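Local coordinates for protein Abbfa_003403 (Acinetobacter baumannii, PDB 4ZXH) that probably assembles a peptide product as a four-domain nonribosomal peptide synthetase, with condensation, adenylation, carrier and thioesterase domains in one chain, at residues H1086-R1091 with I1313-I1319; P1127-L1133 with Q1155-V1161; L1263-D1269 with T1289-G1295; P1066-F1070 with M1122-Q1126. All coordinates share one frame; numbering follows the deposited sequence.

How the contacts relate
All four contacts lie in the C-terminal thioesterase domain, an alpha/beta-hydrolase fold built on one mixed sheet. Along the chain contact 4 closes first, then contact 2, then contact 3. Contact 1 crosses contact 4 and encloses contacts 2 and 3. Contacts 2 and 4 are closest, with centres about 9 Å apart, and meet where strands 1067-1070 and 1131-1136 pair. Strands 1157-1163 and 1262-1267 join contact 2 to contact 3 in the same sheet, centres about 22 Å apart. Contact 1 lies 15 to 17 Å from the other three, centre to centre. It brings the end of the domain's last helix back to an early loop, so the last helix packs on one face of the sheet.

Contact 1 (H1086-R1091 with I1313-I1319); sequences HLNPNR and IDQMYPI
Asp-1314 is gripped at both carboxylate oxygens by the loop 1086-1091, one by a backbone N-H and the other by an arginine. Asn-1088 N donates to OD2 of Asp-1314 at 2.9 Å, on the syn side. Arg-1091 NH2 forms a longer salt bridge with Asp-1314 OD1 at 3.3 Å, using the anti lone pair of that oxygen. The guanidinium and carboxylate planes are nearly coplanar, 13° apart. The same NH2 of Arg-1091 gives a straight bond of 2.7 Å to Tyr-1317 O, just past the helix end. Two acceptors near its plane fix the rotation of the guanidinium, and Ile-1319 CG2 lies over one face, 3.6 Å from Arg-1091 NH1. A bend at chi3 (-53°) turns the arginine tip toward these acceptors.

Asn-1088 forms an Asx turn, its OD1 accepting from Asn-1090 N at 3.0 Å. Asn-1090 ND2 donates to the same oxygen. Asn-1088 ND2 touches Ile-1319 CG1, coming from the opposite direction. The Asn-1090 side-chain oxygen is bound elsewhere, to Thr-1062. Leu-1087 CD2 meets Ile-1313 CG2 at 4.1 Å.

The contact ties the loop between helix 1081-1086 and strand 1093-1096 to the end of helix 1303-1316. Ile-1313 and Tyr-1317 also pack on Val-1161 of strand 1157-1163.

Contact 2 (P1127-L1133 with Q1155-V1161); sequences PQGPYFL and QQVTGIV
Tyr-1131 is bonded through its backbone to Gln-1156 and Thr-1158 in a parallel strand pair. Tyr-1131 N donates to Gln-1156 O at 3.0 Å, and Thr-1158 N returns a bond to Tyr-1131 O. Strand 1157-1163 then bulges by one extra residue at Thr-1158 and Gly-1159. The same kind of bond pair resumes round Ile-1160: Leu-1133 N reaches Gly-1159 O at 3.2 Å and Leu-1133 O takes Val-1161 N at 2.7 Å. The strand axes run 8° apart.

Side-chain polar bonds extend the pairing into the loops. The Gln-1155 amide uses both ends. Its OE1 accepts from Gly-1129 N at 3.0 Å, from above the carbonyl plane. Its NE2 gives a straight bond (173°) to Gln-1128 OE1 at 3.2 Å. A bend at chi2 (-59°) in Gln-1155 folds the amide back to the loop, and the two glutamine side chains cross at about a right angle. Thr-1158 OG1 lies against Pro-1130 CB, but its polar partner is Gln-1065.

The Tyr-1131 ring presents its CE2 edge to Gln-1155 CG at 3.8 Å, while its hydroxyl bonds to Gln-1126 O. Apolar pairs are Phe-1132 CZ with Val-1161 CG2 at 3.9 Å and Leu-1133 CD1 with Val-1157 CG1. Separately, the Phe-1132 ring edge (CD1) lies near the Gly-1159 carbonyl.

These strands belong to a beta-alpha-beta unit. Helices 1138-1152 and 1111-1125 pack on the face bearing Tyr-1131 and Leu-1133; Tyr-1317 meets Phe-1132 and Val-1161 on the other.

Contact 3 (L1263-D1269 with T1289-G1295); sequences LLVKAKD and TQVDLPG
Leu-1264 and Gln-1290 sit in a parallel pairing of the last two strands of the thioesterase sheet, with 1288-1293 at its margin. The strand axes cross at -25°. Leu-1264 N bonds to Thr-1289 O and its O receives Val-1291 N; Lys-1266 repeats this with Val-1291 O and Leu-1293 N. Lys-1268 N then donates to Leu-1293 O at 3.0 Å.

One face carries apolar pairs. Leu-1263 CD1 touches Val-1291 CG2 at 4.1 Å, and Val-1265 CG1 meets Leu-1293 CD1 at 3.7 Å. Helix 1303-1316 covers Leu-1263 and Leu-1293. The other face is mixed. Leu-1264 packs on Trp-1280. Lys-1266 runs extended beside Asp-1292, its CB 3.5 Å from Asp-1292 OD1. Gln-1290 NE2 donates to the syn lone pair of Asp-1292 OD1 at 2.8 Å. Lys-1266 NZ and Gln-1290 NE2 both bond to Glu-1276 O.

Beyond the strands, Asp-1269 and Gly-1295 hold each other twice: Asp-1269 N to Gly-1295 O at 2.9 Å, and Gly-1295 N to Asp-1269 OD2 at 2.8 Å. This reciprocal pair ties the loop after strand 1262-1267 to the one that leads to His-1297. That histidine probably forms a catalytic triad with Cys-1137 and Asp-1164. Ala-1267 N bonds to Asp-1164 OD1, so the contact probably helps to position the triad.

Contact 4 (P1066-F1070 with M1122-Q1126); sequences PLWLF and MQKMQ
Strand 1067-1070 and the end of helix 1111-1125 lie with backbones well apart, Trp-1068 CA and Met-1122 CA 8.4 Å from each other, so side chains bridge them. This is helix-on-sheet packing in the alpha/beta-hydrolase fold, and a Met-aromatic contact lies at its heart.

Met-1122 lies along one face of the Trp-1068 indole, the two side chains sliding past each other in opposite directions. Its CE sits over the five-membered ring in a CH-pi contact, 3.7 Å from the centroid and 12° off the normal. The bend at chi3 (60°) brings this methyl down onto the ring. The sulfur of Met-1122 turns to a second aromatic: SD meets the edge of Phe-1070, 4.0 Å from its CZ. Met-1125 SD adds a contact at 4.2 Å to Trp-1068 CH2.

Phe-1070 also packs on helix 1138-1152, and Leu-1133 of the neighbouring strand touches both Phe-1070 and Met-1122. Gln-1126 reaches back with an extended side chain, its amide nearly coplanar with the indole. Its OE1 rests against Pro-1066 CD at 3.4 Å. The buried indole N-H is satisfied here: Trp-1068 NE1 donates to Gln-1126 OE1 at 3.0 Å, in the ring plane and nearly straight (173°).

Contact 1 (H1086-R1091 with I1313-I1319)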
# COMPACT_ATOMS: atom_id res chain seq x y z
N HIS A 1086 5.33 38.91 1.23
CA HIS A 1086 6.42 39.87 1.18
C HIS A 1086 6.29 41.00 2.18
O HIS A 1086 7.17 41.85 2.26
CB HIS A 1086 6.54 40.45 -0.22
CG HIS A 1086 6.56 39.41 -1.29
ND1 HIS A 1086 7.67 38.63 -1.55
CD2 HIS A 1086 5.59 38.97 -2.12
CE1 HIS A 1086 7.38 37.77 -2.51
NE2 HIS A 1086 6.13 37.96 -2.87
N LEU A 1087 5.18 41.04 2.92
CA LEU A 1087 5.06 42.00 4.00
C LEU A 1087 5.93 41.57 5.18
O LEU A 1087 6.23 40.38 5.37
CB LEU A 1087 3.60 42.18 4.43
CG LEU A 1087 2.79 43.14 3.54
CD1 LEU A 1087 1.30 43.18 3.90
CD2 LEU A 1087 3.35 44.55 3.54
N ASN A 1088 6.40 42.56 5.92
CA ASN A 1088 7.16 42.35 7.15
C ASN A 1088 6.41 41.37 8.05
O ASN A 1088 5.31 41.65 8.50
CB ASN A 1088 7.38 43.70 7.83
CG ASN A 1088 8.11 43.60 9.15
OD1 ASN A 1088 8.32 42.51 9.68
ND2 ASN A 1088 8.47 44.75 9.70
N PRO A 1089 7.01 40.20 8.29
CA PRO A 1089 6.34 39.13 9.05
C PRO A 1089 5.97 39.48 10.51
O PRO A 1089 5.27 38.68 11.14
CB PRO A 1089 7.38 38.00 9.02
CG PRO A 1089 8.70 38.68 8.72
CD PRO A 1089 8.34 39.80 7.81
N ASN A 1090 6.42 40.62 11.03
CA ASN A 1090 6.05 41.01 12.38
C ASN A 1090 4.69 41.71 12.47
O ASN A 1090 4.22 42.03 13.55
CB ASN A 1090 7.12 41.91 12.98
CG ASN A 1090 8.38 41.16 13.31
OD1 ASN A 1090 8.41 40.39 14.28
ND2 ASN A 1090 9.41 41.35 12.51
N ARG A 1091 4.07 41.95 11.32
CA ARG A 1091 2.75 42.54 11.29
C ARG A 1091 1.70 41.46 11.05
O ARG A 1091 1.75 40.74 10.05
CB ARG A 1091 2.64 43.62 10.20
CG ARG A 1091 1.44 44.57 10.38
CD ARG A 1091 1.16 45.35 9.11
NE ARG A 1091 2.35 46.03 8.61
CZ ARG A 1091 2.65 47.29 8.91
NH1 ARG A 1091 1.84 48.00 9.70
NH2 ARG A 1091 3.74 47.84 8.41
N ILE A 1313 4.28 49.74 1.31
CA ILE A 1313 3.44 49.72 2.51
C ILE A 1313 4.30 49.72 3.76
O ILE A 1313 4.04 50.49 4.68
CB ILE A 1313 2.51 48.49 2.54
CG1 ILE A 1313 1.49 48.56 1.42
CG2 ILE A 1313 1.82 48.34 3.90
CD1 ILE A 1313 0.59 47.35 1.35
N ASP A 1314 5.33 48.88 3.78
CA ASP A 1314 6.19 48.78 4.96
C ASP A 1314 7.02 50.05 5.21
O ASP A 1314 7.24 50.43 6.37
CB ASP A 1314 7.10 47.56 4.86
CG ASP A 1314 6.39 46.25 5.24
OD1 ASP A 1314 5.41 46.29 6.03
OD2 ASP A 1314 6.83 45.17 4.77
N GLN A 1315 7.46 50.71 4.15
CA GLN A 1315 8.22 51.95 4.29
C GLN A 1315 7.34 53.14 4.68
O GLN A 1315 7.78 54.05 5.38
CB GLN A 1315 8.98 52.26 3.01
CG GLN A 1315 10.00 51.18 2.63
CD GLN A 1315 10.65 51.44 1.27
OE1 GLN A 1315 10.21 52.29 0.51
NE2 GLN A 1315 11.72 50.70 0.98
N MET A 1316 6.08 53.12 4.23
CA MET A 1316 5.14 54.20 4.53
C MET A 1316 4.57 54.08 5.95
O MET A 1316 4.30 55.09 6.61
CB MET A 1316 4.02 54.19 3.48
CG MET A 1316 3.03 55.34 3.56
SD MET A 1316 3.71 57.01 3.33
CE MET A 1316 4.89 56.73 1.98
N TYR A 1317 4.40 52.85 6.42
CA TYR A 1317 3.88 52.56 7.76
C TYR A 1317 4.81 51.63 8.54
O TYR A 1317 4.47 50.46 8.76
CB TYR A 1317 2.48 51.93 7.68
CG TYR A 1317 1.45 52.79 7.00
CD1 TYR A 1317 0.86 53.87 7.67
CD2 TYR A 1317 1.07 52.55 5.68
CE1 TYR A 1317 -0.08 54.67 7.05
CE2 TYR A 1317 0.13 53.35 5.05
CZ TYR A 1317 -0.44 54.40 5.73
OH TYR A 1317 -1.38 55.19 5.11
N PRO A 1318 5.97 52.14 8.97
CA PRO A 1318 6.95 51.32 9.69
C PRO A 1318 6.41 50.73 10.98
O PRO A 1318 5.47 51.27 11.57
CB PRO A 1318 8.09 52.30 10.01
CG PRO A 1318 7.84 53.50 9.17
CD PRO A 1318 6.36 53.55 8.92
N ILE A 1319 7.00 49.61 11.40
CA ILE A 1319 6.75 49.03 12.70
C ILE A 1319 8.09 48.61 13.28
O ILE A 1319 8.91 48.02 12.57
CB ILE A 1319 5.80 47.81 12.63
CG1 ILE A 1319 6.35 46.74 11.68
CG2 ILE A 1319 4.41 48.23 12.18
CD1 ILE A 1319 5.55 45.47 11.65

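Contact 2 (P1127-L1133 with Q1155-V1161)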
# COMPACT_ATOMS: atom_id res chain seq x y z
N PRO A 1127 -10.90 45.32 19.73
CA PRO A 1127 -11.95 46.15 20.33
C PRO A 1127 -11.69 47.65 20.23
O PRO A 1127 -12.63 48.43 20.11
CB PRO A 1127 -11.93 45.71 21.80
CG PRO A 1127 -11.32 44.35 21.79
CD PRO A 1127 -10.30 44.40 20.71
N GLN A 1128 -10.42 48.06 20.31
CA GLN A 1128 -10.08 49.48 20.33
C GLN A 1128 -9.04 49.78 19.26
O GLN A 1128 -8.25 48.91 18.87
CB GLN A 1128 -9.56 49.91 21.71
CG GLN A 1128 -10.56 49.73 22.87
CD GLN A 1128 -11.79 50.64 22.77
OE1 GLN A 1128 -11.70 51.77 22.26
NE2 GLN A 1128 -12.94 50.16 23.25
N GLY A 1129 -9.06 51.02 18.78
CA GLY A 1129 -8.12 51.46 17.76
C GLY A 1129 -6.79 51.88 18.34
O GLY A 1129 -6.53 51.67 19.52
N PRO A 1130 -5.94 52.50 17.52
CA PRO A 1130 -6.16 52.90 16.12
C PRO A 1130 -6.26 51.71 15.17
O PRO A 1130 -5.67 50.66 15.44
CB PRO A 1130 -4.92 53.74 15.78
CG PRO A 1130 -4.23 53.99 17.08
CD PRO A 1130 -4.58 52.84 17.96
N TYR A 1131 -6.99 51.89 14.07
CA TYR A 1131 -7.15 50.84 13.08
C TYR A 1131 -6.31 51.10 11.84
O TYR A 1131 -5.97 52.25 11.54
CB TYR A 1131 -8.61 50.69 12.69
CG TYR A 1131 -9.40 50.13 13.83
CD1 TYR A 1131 -9.34 48.78 14.15
CD2 TYR A 1131 -10.17 50.96 14.63
CE1 TYR A 1131 -10.04 48.27 15.22
CE2 TYR A 1131 -10.88 50.45 15.69
CZ TYR A 1131 -10.82 49.11 15.98
OH TYR A 1131 -11.54 48.61 17.05
N PHE A 1132 -5.96 50.01 11.15
CA PHE A 1132 -5.12 50.07 9.97
C PHE A 1132 -5.79 49.22 8.90
O PHE A 1132 -5.97 48.02 9.07
CB PHE A 1132 -3.69 49.59 10.29
CG PHE A 1132 -2.71 49.78 9.17
CD1 PHE A 1132 -2.85 50.82 8.26
CD2 PHE A 1132 -1.65 48.89 9.01
CE1 PHE A 1132 -1.94 50.98 7.22
CE2 PHE A 1132 -0.75 49.05 7.97
CZ PHE A 1132 -0.89 50.10 7.07
N LEU A 1133 -6.18 49.85 7.80
CA LEU A 1133 -7.11 49.25 6.84
C LEU A 1133 -6.58 49.33 5.44
O LEU A 1133 -5.76 50.20 5.12
CB LEU A 1133 -8.47 49.96 6.86
CG LEU A 1133 -9.06 50.39 8.18
CD1 LEU A 1133 -10.06 51.42 7.89
CD2 LEU A 1133 -9.72 49.19 8.83
N GLN A 1155 -13.43 56.01 17.05
CA GLN A 1155 -12.19 55.29 16.79
C GLN A 1155 -11.29 56.05 15.83
O GLN A 1155 -11.77 56.71 14.91
CB GLN A 1155 -12.48 53.90 16.23
CG GLN A 1155 -13.25 53.01 17.20
CD GLN A 1155 -12.51 52.81 18.50
OE1 GLN A 1155 -11.28 52.96 18.57
NE2 GLN A 1155 -13.25 52.45 19.55
N GLN A 1156 -9.97 55.97 16.02
CA GLN A 1156 -9.09 56.63 15.08
C GLN A 1156 -8.55 55.65 14.04
O GLN A 1156 -8.49 54.44 14.26
CB GLN A 1156 -7.93 57.36 15.79
CG GLN A 1156 -8.04 58.91 15.76
CD GLN A 1156 -8.30 59.51 14.35
OE1 GLN A 1156 -8.05 58.89 13.31
NE2 GLN A 1156 -8.80 60.75 14.33
N VAL A 1157 -8.18 56.20 12.89
CA VAL A 1157 -7.69 55.42 11.77
C VAL A 1157 -6.24 55.79 11.50
O VAL A 1157 -5.93 56.95 11.22
CB VAL A 1157 -8.53 55.67 10.51
CG1 VAL A 1157 -8.01 54.85 9.37
CG2 VAL A 1157 -9.99 55.36 10.77
N THR A 1158 -5.33 54.82 11.61
CA THR A 1158 -3.91 55.10 11.42
C THR A 1158 -3.63 55.45 9.96
O THR A 1158 -2.89 56.39 9.67
CB THR A 1158 -3.03 53.91 11.83
OG1 THR A 1158 -3.16 53.70 13.24
CG2 THR A 1158 -1.57 54.18 11.50
N GLY A 1159 -4.24 54.69 9.06
CA GLY A 1159 -4.07 54.92 7.64
C GLY A 1159 -4.84 53.92 6.80
O GLY A 1159 -5.28 52.88 7.29
N ILE A 1160 -5.00 54.24 5.52
CA ILE A 1160 -5.66 53.35 4.58
C ILE A 1160 -4.72 52.99 3.43
O ILE A 1160 -4.14 53.86 2.80
CB ILE A 1160 -6.91 54.00 3.99
CG1 ILE A 1160 -7.87 54.43 5.09
CG2 ILE A 1160 -7.61 53.02 3.08
CD1 ILE A 1160 -9.11 55.10 4.54
N VAL A 1161 -4.58 51.70 3.16
CA VAL A 1161 -3.83 51.31 1.98
C VAL A 1161 -4.76 50.97 0.82
O VAL A 1161 -5.56 50.04 0.92
CB VAL A 1161 -2.92 50.13 2.25
CG1 VAL A 1161 -2.24 49.72 0.96
CG2 VAL A 1161 -1.89 50.50 3.28

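Contact 3 (L1263-D1269 with T1289-G1295)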
# COMPACT_ATOMS: atom_id res chain seq x y z
N LEU A 1263 -2.69 55.93 1.63
CA LEU A 1263 -1.65 55.58 0.67
C LEU A 1263 -2.32 54.95 -0.54
O LEU A 1263 -2.93 53.88 -0.43
CB LEU A 1263 -0.63 54.61 1.28
CG LEU A 1263 0.38 53.97 0.33
CD1 LEU A 1263 1.27 55.04 -0.26
CD2 LEU A 1263 1.21 52.91 1.04
N LEU A 1264 -2.24 55.63 -1.69
CA LEU A 1264 -2.79 55.09 -2.92
C LEU A 1264 -1.70 54.58 -3.86
O LEU A 1264 -0.89 55.37 -4.37
CB LEU A 1264 -3.64 56.13 -3.64
CG LEU A 1264 -4.14 55.73 -5.03
CD1 LEU A 1264 -5.06 54.56 -4.97
CD2 LEU A 1264 -4.83 56.91 -5.70
N VAL A 1265 -1.66 53.27 -4.07
CA VAL A 1265 -0.68 52.65 -4.95
C VAL A 1265 -1.31 52.48 -6.33
O VAL A 1265 -2.27 51.71 -6.50
CB VAL A 1265 -0.20 51.28 -4.41
CG1 VAL A 1265 0.77 50.63 -5.36
CG2 VAL A 1265 0.47 51.44 -3.03
N LYS A 1266 -0.80 53.20 -7.33
CA LYS A 1266 -1.40 53.14 -8.65
C LYS A 1266 -0.62 52.22 -9.58
O LYS A 1266 0.61 52.30 -9.69
CB LYS A 1266 -1.50 54.53 -9.25
CG LYS A 1266 -1.98 54.53 -10.69
CD LYS A 1266 -2.36 55.91 -11.16
CE LYS A 1266 -2.65 55.92 -12.64
NZ LYS A 1266 -2.49 57.30 -13.20
N ALA A 1267 -1.35 51.33 -10.24
CA ALA A 1267 -0.79 50.51 -11.29
C ALA A 1267 -0.51 51.40 -12.51
O ALA A 1267 -1.44 51.85 -13.17
CB ALA A 1267 -1.76 49.39 -11.64
N LYS A 1268 0.76 51.67 -12.78
CA LYS A 1268 1.12 52.71 -13.75
C LYS A 1268 1.01 52.20 -15.18
O LYS A 1268 0.98 52.99 -16.12
CB LYS A 1268 2.53 53.27 -13.49
CG LYS A 1268 3.69 52.45 -14.08
CD LYS A 1268 5.04 53.04 -13.67
CE LYS A 1268 6.19 52.10 -13.98
NZ LYS A 1268 7.45 52.45 -13.24
N ASP A 1269 0.94 50.89 -15.35
CA ASP A 1269 0.87 50.31 -16.69
C ASP A 1269 -0.57 49.97 -17.10
O ASP A 1269 -0.79 49.36 -18.15
CB ASP A 1269 1.75 49.05 -16.77
CG ASP A 1269 3.23 49.35 -16.48
OD1 ASP A 1269 3.79 50.30 -17.08
OD2 ASP A 1269 3.84 48.63 -15.64
N THR A 1289 -1.26 60.29 -0.17
CA THR A 1289 0.05 60.04 -0.77
C THR A 1289 -0.07 59.03 -1.91
O THR A 1289 -0.63 57.95 -1.73
CB THR A 1289 1.03 59.50 0.30
OG1 THR A 1289 1.08 60.42 1.40
CG2 THR A 1289 2.43 59.32 -0.28
N GLN A 1290 0.45 59.38 -3.09
CA GLN A 1290 0.36 58.47 -4.25
C GLN A 1290 1.72 57.93 -4.74
O GLN A 1290 2.71 58.66 -4.80
CB GLN A 1290 -0.36 59.16 -5.39
CG GLN A 1290 -0.66 58.22 -6.54
CD GLN A 1290 -1.32 58.92 -7.71
OE1 GLN A 1290 -2.10 59.86 -7.54
NE2 GLN A 1290 -1.01 58.45 -8.93
N VAL A 1291 1.76 56.66 -5.11
CA VAL A 1291 3.00 56.00 -5.53
C VAL A 1291 2.68 55.17 -6.77
O VAL A 1291 1.82 54.29 -6.73
CB VAL A 1291 3.60 55.08 -4.41
CG1 VAL A 1291 4.77 54.27 -4.92
CG2 VAL A 1291 4.04 55.89 -3.20
N ASP A 1292 3.37 55.46 -7.87
CA ASP A 1292 3.11 54.76 -9.13
C ASP A 1292 4.08 53.58 -9.32
O ASP A 1292 5.30 53.76 -9.41
CB ASP A 1292 3.20 55.73 -10.32
CG ASP A 1292 2.14 56.84 -10.26
OD1 ASP A 1292 1.18 56.72 -9.46
OD2 ASP A 1292 2.26 57.83 -11.02
N LEU A 1293 3.53 52.37 -9.41
CA LEU A 1293 4.31 51.14 -9.43
C LEU A 1293 4.00 50.31 -10.67
O LEU A 1293 2.88 50.29 -11.14
CB LEU A 1293 4.00 50.32 -8.17
CG LEU A 1293 4.50 50.89 -6.86
CD1 LEU A 1293 4.37 49.86 -5.77
CD2 LEU A 1293 5.94 51.29 -7.03
N PRO A 1294 5.00 49.59 -11.20
CA PRO A 1294 4.79 48.68 -12.33
C PRO A 1294 3.61 47.73 -12.17
O PRO A 1294 3.34 47.26 -11.07
CB PRO A 1294 6.10 47.88 -12.38
CG PRO A 1294 7.11 48.84 -11.85
CD PRO A 1294 6.40 49.60 -10.75
N GLY A 1295 2.92 47.45 -13.28
CA GLY A 1295 1.81 46.51 -13.32
C GLY A 1295 0.54 47.19 -13.76
O GLY A 1295 0.48 48.42 -13.83

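Contact 4 (P1066-F1070 with M1122-Q1126)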
# COMPACT_ATOMS: atom_id res chain seq x y z
N PRO A 1066 -2.74 45.13 13.79
CA PRO A 1066 -2.93 44.35 12.57
C PRO A 1066 -3.23 45.26 11.39
O PRO A 1066 -3.62 46.40 11.58
CB PRO A 1066 -4.16 43.48 12.87
CG PRO A 1066 -4.66 43.91 14.22
CD PRO A 1066 -3.97 45.19 14.59
N LEU A 1067 -3.07 44.73 10.19
CA LEU A 1067 -3.57 45.38 8.99
C LEU A 1067 -4.78 44.59 8.52
O LEU A 1067 -4.69 43.38 8.35
CB LEU A 1067 -2.49 45.43 7.90
CG LEU A 1067 -2.95 45.79 6.50
CD1 LEU A 1067 -3.66 47.12 6.53
CD2 LEU A 1067 -1.77 45.83 5.55
N TRP A 1068 -5.91 45.26 8.35
CA TRP A 1068 -7.13 44.62 7.85
C TRP A 1068 -7.28 44.84 6.36
O TRP A 1068 -7.17 45.97 5.88
CB TRP A 1068 -8.37 45.16 8.56
CG TRP A 1068 -8.42 44.85 10.00
CD1 TRP A 1068 -7.94 45.62 11.02
CD2 TRP A 1068 -9.00 43.69 10.61
NE1 TRP A 1068 -8.18 45.00 12.23
CE2 TRP A 1068 -8.83 43.81 12.00
CE3 TRP A 1068 -9.64 42.55 10.11
CZ2 TRP A 1068 -9.28 42.85 12.89
CZ3 TRP A 1068 -10.09 41.59 11.00
CH2 TRP A 1068 -9.91 41.75 12.38
N LEU A 1069 -7.56 43.75 5.65
CA LEU A 1069 -7.77 43.81 4.21
C LEU A 1069 -9.16 43.33 3.83
O LEU A 1069 -9.67 42.37 4.39
CB LEU A 1069 -6.70 42.99 3.49
CG LEU A 1069 -5.26 43.47 3.76
CD1 LEU A 1069 -4.24 42.47 3.30
CD2 LEU A 1069 -4.98 44.84 3.12
N PHE A 1070 -9.78 44.01 2.87
CA PHE A 1070 -11.14 43.67 2.51
C PHE A 1070 -11.27 43.22 1.08
O PHE A 1070 -10.62 43.74 0.18
CB PHE A 1070 -12.02 44.86 2.78
CG PHE A 1070 -11.87 45.38 4.15
CD1 PHE A 1070 -12.51 44.74 5.21
CD2 PHE A 1070 -11.06 46.47 4.40
CE1 PHE A 1070 -12.36 45.20 6.50
CE2 PHE A 1070 -10.91 46.94 5.69
CZ PHE A 1070 -11.56 46.30 6.74
N MET A 1122 -14.49 42.87 13.18
CA MET A 1122 -13.17 43.38 13.54
C MET A 1122 -13.06 43.62 15.05
O MET A 1122 -12.07 43.27 15.68
CB MET A 1122 -12.87 44.67 12.79
CG MET A 1122 -12.76 44.55 11.27
SD MET A 1122 -12.80 46.20 10.50
CE MET A 1122 -11.36 46.98 11.24
N GLN A 1123 -14.10 44.20 15.63
CA GLN A 1123 -14.04 44.57 17.03
C GLN A 1123 -14.09 43.37 18.00
O GLN A 1123 -13.83 43.53 19.19
CB GLN A 1123 -15.14 45.58 17.34
CG GLN A 1123 -14.70 46.99 16.93
CD GLN A 1123 -15.71 48.09 17.26
OE1 GLN A 1123 -16.93 47.90 17.17
NE2 GLN A 1123 -15.18 49.25 17.64
N LYS A 1124 -14.39 42.17 17.49
CA LYS A 1124 -14.24 40.93 18.27
C LYS A 1124 -12.77 40.57 18.50
O LYS A 1124 -12.42 39.99 19.52
CB LYS A 1124 -14.93 39.76 17.57
CG LYS A 1124 -16.44 39.80 17.62
CD LYS A 1124 -17.06 38.69 16.78
CE LYS A 1124 -16.80 37.32 17.38
NZ LYS A 1124 -17.58 36.28 16.65
N MET A 1125 -11.91 40.89 17.53
CA MET A 1125 -10.49 40.58 17.63
C MET A 1125 -9.68 41.82 18.03
O MET A 1125 -8.66 41.69 18.69
CB MET A 1125 -9.95 40.01 16.30
CG MET A 1125 -10.54 38.66 15.94
SD MET A 1125 -10.03 38.01 14.33
CE MET A 1125 -8.59 37.03 14.76
N GLN A 1126 -10.16 43.00 17.64
CA GLN A 1126 -9.52 44.27 18.00
C GLN A 1126 -10.57 45.32 18.44
O GLN A 1126 -11.06 46.11 17.62
CB GLN A 1126 -8.69 44.82 16.83
CG GLN A 1126 -7.77 45.97 17.19
CD GLN A 1126 -7.12 46.64 15.98
OE1 GLN A 1126 -7.22 46.15 14.84
NE2 GLN A 1126 -6.46 47.77 16.21